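Local coordinates for response regulator receiver protein (PDB 5TE9) that probably receives a phosphoryl group on an aspartate, acting as the receiver-domain switch of a bacterial two-component signalling system, at residues M31-R34 / E35-Y39; L22-S26 / P27-M31. One frame throughout, in Å; residues are numbered along the deposited sequence.

Contact 1: residues M31-R34 / E35-Y39; sequences MITR and EAFDY
Four successive backbone N-H groups of Glu35, Ala36, Phe37 and Asp38 reach back one helical turn to the carbonyls of Met31, Ile32, Thr33 and Arg34, so the second half of helix 27-39 is held by an unbroken run of i to i+4 bonds. The bond from Phe37 N to Thr33 O is 3.0 Å long and almost straight (179° at the hydrogen), whereas the one from Asp38 N to Arg34 O, at 2.9 Å, is clearly bent (144°). Tyr39 N continues the series inside 35-39 by donating to Glu35 O. On the buried side, Thr33 and Phe37 lie next to each other and point the same way: the methyl CG2 of Thr33 comes 3.7 Å from CE1 of the Phe37 ring. The threonine torsion (chi1 -56°) sets that methyl opposite the backbone N and leaves OG1 beside the N, where the hydroxyl bonds mainly to Val131 O, with Asp29 O of the preceding turn a weak second acceptor for the same proton. Phe37 also meets Phe136 edge-to-face, and Thr33, Arg34 and Phe37 all touch Leu46 of the neighbouring strand. The outer side is more exposed. Met31 bends at chi2 and chi3, so its chain passes obliquely over the end of the extended Glu35, where CG and CE of Met31 each lie 3.4 Å from OE2 of Glu35 in van der Waals contact. Near the helix end, Tyr39 O accepts from Arg141 NE of the second subunit. The chemistry is therefore divided by side: the N-H groups of residues 35-39 and the carbonyls of 31-35 satisfy one another within the helix, the buried hydroxyl is tied to the Val131 loop, and from Met31 the glutamate carboxylate receives carbon contacts and no polar partner.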
loop_
_atom_site.group_PDB
_atom_site.type_symbol
_atom_site.label_atom_id
_atom_site.label_comp_id
_atom_site.label_asym_id
_atom_site.label_seq_id
_atom_site.Cartn_x
_atom_site.Cartn_y
_atom_site.Cartn_z
ATOM N N MET A 31 10.775 -9.508 13.237
ATOM C CA MET A 31 11.470 -9.722 11.975
ATOM C C MET A 31 10.487 -9.786 10.808
ATOM O O MET A 31 10.735 -9.205 9.749
ATOM C CB MET A 31 12.307 -11.001 12.062
ATOM C CG MET A 31 13.709 -10.861 11.496
ATOM S SD MET A 31 14.369 -9.203 11.742
ATOM C CE MET A 31 14.972 -8.852 10.087
ATOM N N ILE A 32 9.353 -10.465 11.001
ATOM C CA ILE A 32 8.340 -10.591 9.956
ATOM C C ILE A 32 7.814 -9.224 9.528
ATOM O O ILE A 32 7.642 -8.952 8.332
ATOM C CB ILE A 32 7.205 -11.509 10.443
ATOM C CG1 ILE A 32 7.707 -12.951 10.516
ATOM C CG2 ILE A 32 5.964 -11.367 9.559
ATOM C CD1 ILE A 32 6.881 -13.832 11.413
ATOM N N THR A 33 7.571 -8.338 10.489
ATOM C CA THR A 33 7.055 -7.025 10.147
ATOM C C THR A 33 8.120 -6.173 9.465
ATOM O O THR A 33 7.826 -5.473 8.490
ATOM C CB THR A 33 6.515 -6.348 11.400
ATOM O OG1 THR A 33 5.516 -7.194 12.001
ATOM C CG2 THR A 33 5.903 -5.022 11.049
ATOM N N ARG A 34 9.365 -6.233 9.947
ATOM C CA ARG A 34 10.447 -5.457 9.340
ATOM C C ARG A 34 10.628 -5.822 7.877
ATOM O O ARG A 34 10.715 -4.946 7.009
ATOM C CB ARG A 34 11.754 -5.681 10.106
ATOM C CG ARG A 34 12.010 -4.651 11.192
ATOM C CD ARG A 34 13.216 -4.997 12.062
ATOM N NE ARG A 34 13.390 -4.012 13.126
ATOM C CZ ARG A 34 14.138 -4.195 14.210
ATOM N NH1 ARG A 34 14.792 -5.339 14.383
ATOM N NH2 ARG A 34 14.233 -3.237 15.125
ATOM N N GLU A 35 10.684 -7.123 7.593
ATOM C CA GLU A 35 10.875 -7.583 6.227
ATOM C C GLU A 35 9.666 -7.275 5.361
ATOM O O GLU A 35 9.829 -6.991 4.171
ATOM C CB GLU A 35 11.182 -9.077 6.225
ATOM C CG GLU A 35 12.539 -9.390 6.807
ATOM C CD GLU A 35 12.701 -10.852 7.174
ATOM O OE1 GLU A 35 12.046 -11.716 6.538
ATOM O OE2 GLU A 35 13.478 -11.126 8.117
ATOM N N ALA A 36 8.456 -7.326 5.932
ATOM C CA ALA A 36 7.255 -6.967 5.178
ATOM C C ALA A 36 7.307 -5.511 4.733
ATOM O O ALA A 36 7.109 -5.209 3.551
ATOM C CB ALA A 36 6.003 -7.227 6.017
ATOM N N PHE A 37 7.574 -4.597 5.676
ATOM C CA PHE A 37 7.767 -3.182 5.361
ATOM C C PHE A 37 8.888 -2.981 4.348
ATOM O O PHE A 37 8.819 -2.083 3.499
ATOM C CB PHE A 37 8.097 -2.399 6.633
ATOM C CG PHE A 37 6.904 -2.051 7.455
ATOM C CD1 PHE A 37 5.902 -2.978 7.687
ATOM C CD2 PHE A 37 6.780 -0.788 8.007
ATOM C CE1 PHE A 37 4.804 -2.648 8.441
ATOM C CE2 PHE A 37 5.679 -0.464 8.765
ATOM C CZ PHE A 37 4.696 -1.400 8.980
ATOM N N ASP A 38 9.946 -3.780 4.454
ATOM C CA ASP A 38 11.079 -3.651 3.546
ATOM C C ASP A 38 10.745 -4.163 2.148
ATOM O O ASP A 38 10.923 -3.444 1.164
ATOM C CB ASP A 38 12.279 -4.400 4.113
ATOM C CG ASP A 38 13.590 -3.808 3.661
ATOM O OD1 ASP A 38 13.794 -2.603 3.918
ATOM O OD2 ASP A 38 14.412 -4.536 3.060
ATOM N N TYR A 39 10.286 -5.413 2.043
ATOM C CA TYR A 39 10.079 -6.020 0.733
ATOM C C TYR A 39 8.951 -5.335 -0.033
ATOM O O TYR A 39 9.016 -5.234 -1.258
ATOM C CB TYR A 39 9.779 -7.517 0.857
ATOM C CG TYR A 39 10.796 -8.346 1.619
ATOM C CD1 TYR A 39 12.134 -7.961 1.701
ATOM C CD2 TYR A 39 10.419 -9.529 2.260
ATOM C CE1 TYR A 39 13.065 -8.729 2.398
ATOM C CE2 TYR A 39 11.348 -10.301 2.959
ATOM C CZ TYR A 39 12.664 -9.892 3.021
ATOM O OH TYR A 39 13.587 -10.648 3.709
#

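Contact 2: residues L22-S26 / P27-M31; sequences LVEDS and PTDVM
Ser26 meets Asp29 and Val30 where the chain turns from strand 19-23 into helix 27-39, and it occupies the N-cap. With OG set opposite its own backbone N (chi1 -178°), the serine side chain extends toward the first turn, and OG accepts a weak bond of 3.4 Å from Asp29 N. The same hydroxyl donates, again weakly, to OD2 of Asp29 at 3.2 Å. The aspartate meets it because its first torsion keeps CG on the side of its backbone N. Ser26 O takes the first regular helical bond, from Val30 N at 2.8 Å. Glu24 folds differently: its CG, opposite the backbone N, is placed by that first torsion against Val30 CG2 (3.9 Å), the two side chains running past each other in opposite directions, while Leu22 CD2 approaches the same methyl from the strand. A bend at chi2 (74°) then turns the carboxylate onward to the backbone N of Ser26, which OE2 receives at 2.9 Å, on its anti side and somewhat out of the carboxylate plane. That bond holds the loop closed just ahead of the helix. OE1 of Glu24 and OD2 of Asp29 are 4.4 Å apart, their carboxylate planes 59° askew; a long, weak ion pair from Lys129 to OE1 probably eases this crowding of acids. OE2 also lies close to OD2 of Asp77, the predicted phosphorylation site, which is unmodified here. The acidic pair Glu24-Asp25 after the first strand, together with Asp77, is consistent with the acidic pocket of CheY-like receiver domains, which in relatives binds the magnesium ion; here it is followed by a serine-capped beta-to-alpha turn.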
loop_
_atom_site.group_PDB
_atom_site.type_symbol
_atom_site.label_atom_id
_atom_site.label_comp_id
_atom_site.label_asym_id
_atom_site.label_seq_id
_atom_site.Cartn_x
_atom_site.Cartn_y
_atom_site.Cartn_z
ATOM N N LEU A 22 5.741 -0.370 16.912
ATOM C CA LEU A 22 5.415 -1.778 17.082
ATOM C C LEU A 22 5.967 -2.188 18.431
ATOM O O LEU A 22 7.183 -2.153 18.645
ATOM C CB LEU A 22 5.996 -2.640 15.962
ATOM C CG LEU A 22 5.965 -4.151 16.192
ATOM C CD1 LEU A 22 4.570 -4.661 16.285
ATOM C CD2 LEU A 22 6.657 -4.831 15.060
ATOM N N VAL A 23 5.064 -2.542 19.336
ATOM C CA VAL A 23 5.406 -2.958 20.682
ATOM C C VAL A 23 5.206 -4.466 20.686
ATOM O O VAL A 23 4.111 -4.968 20.903
ATOM C CB VAL A 23 4.552 -2.250 21.733
ATOM C CG1 VAL A 23 5.130 -2.471 23.105
ATOM C CG2 VAL A 23 4.501 -0.754 21.452
ATOM N N GLU A 24 6.282 -5.200 20.425
ATOM C CA GLU A 24 6.215 -6.649 20.344
ATOM C C GLU A 24 7.512 -7.221 20.892
ATOM O O GLU A 24 8.597 -6.724 20.582
ATOM C CB GLU A 24 5.981 -7.112 18.904
ATOM C CG GLU A 24 6.287 -8.570 18.662
ATOM C CD GLU A 24 5.253 -9.497 19.237
ATOM O OE1 GLU A 24 4.128 -9.522 18.700
ATOM O OE2 GLU A 24 5.561 -10.203 20.218
ATOM N N ASP A 25 7.392 -8.262 21.711
ATOM C CA ASP A 25 8.575 -8.860 22.313
ATOM C C ASP A 25 9.198 -9.954 21.455
ATOM O O ASP A 25 10.398 -10.213 21.584
ATOM C CB ASP A 25 8.240 -9.422 23.694
ATOM C CG ASP A 25 8.087 -10.930 23.690
ATOM O OD1 ASP A 25 7.037 -11.419 23.211
ATOM O OD2 ASP A 25 9.027 -11.621 24.158
ATOM N N SER A 26 8.432 -10.598 20.583
ATOM C CA SER A 26 8.963 -11.732 19.821
ATOM C C SER A 26 9.907 -11.243 18.733
ATOM O O SER A 26 9.468 -10.524 17.832
ATOM C CB SER A 26 7.837 -12.545 19.195
ATOM O OG SER A 26 8.358 -13.669 18.499
ATOM N N PRO A 27 11.197 -11.591 18.781
ATOM C CA PRO A 27 12.110 -11.167 17.714
ATOM C C PRO A 27 11.776 -11.773 16.365
ATOM O O PRO A 27 11.972 -11.111 15.345
ATOM C CB PRO A 27 13.483 -11.637 18.219
ATOM C CG PRO A 27 13.178 -12.758 19.177
ATOM C CD PRO A 27 11.884 -12.374 19.827
ATOM N N THR A 28 11.317 -13.022 16.332
ATOM C CA THR A 28 10.824 -13.609 15.094
ATOM C C THR A 28 9.687 -12.780 14.509
ATOM O O THR A 28 9.673 -12.487 13.307
ATOM C CB THR A 28 10.350 -15.034 15.353
ATOM O OG1 THR A 28 11.481 -15.885 15.568
ATOM C CG2 THR A 28 9.530 -15.537 14.174
ATOM N N ASP A 29 8.727 -12.385 15.351
ATOM C CA ASP A 29 7.569 -11.637 14.871
ATOM C C ASP A 29 7.940 -10.208 14.498
ATOM O O ASP A 29 7.394 -9.660 13.528
ATOM C CB ASP A 29 6.454 -11.660 15.914
ATOM C CG ASP A 29 5.798 -13.021 16.025
ATOM O OD1 ASP A 29 5.616 -13.674 14.975
ATOM O OD2 ASP A 29 5.472 -13.441 17.152
ATOM N N VAL A 30 8.873 -9.589 15.236
ATOM C CA VAL A 30 9.378 -8.281 14.811
ATOM C C VAL A 30 10.064 -8.398 13.456
ATOM O O VAL A 30 9.949 -7.510 12.598
ATOM C CB VAL A 30 10.324 -7.688 15.870
ATOM C CG1 VAL A 30 11.185 -6.590 15.262
ATOM C CG2 VAL A 30 9.531 -7.143 17.041
ATOM N N MET A 31 10.775 -9.508 13.237
ATOM C CA MET A 31 11.470 -9.722 11.975
ATOM C C MET A 31 10.487 -9.786 10.808
ATOM O O MET A 31 10.735 -9.205 9.749
ATOM C CB MET A 31 12.307 -11.001 12.062
ATOM C CG MET A 31 13.709 -10.861 11.496
ATOM S SD MET A 31 14.369 -9.203 11.742
ATOM C CE MET A 31 14.972 -8.852 10.087
#

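Contact 2 comes first along the chain and runs directly into contact 1, the two sharing Met31 and helix 27-39, with centres about 11 Å apart. Contact 2 takes the chain from strand 19-23 into the start of that helix, and contact 1 carries on to its end, before the chain returns to strand 46-49; together they cover the end of the first strand and the helix of a beta-alpha-beta unit of the parallel sheet. They also touch through Thr33 CB and Leu22 CD2, 4.0 Å apart, which packs the helix onto the sheet. One end of the helix thus lies at the probable phosphorylation pocket and the other at the second subunit, met through Tyr39.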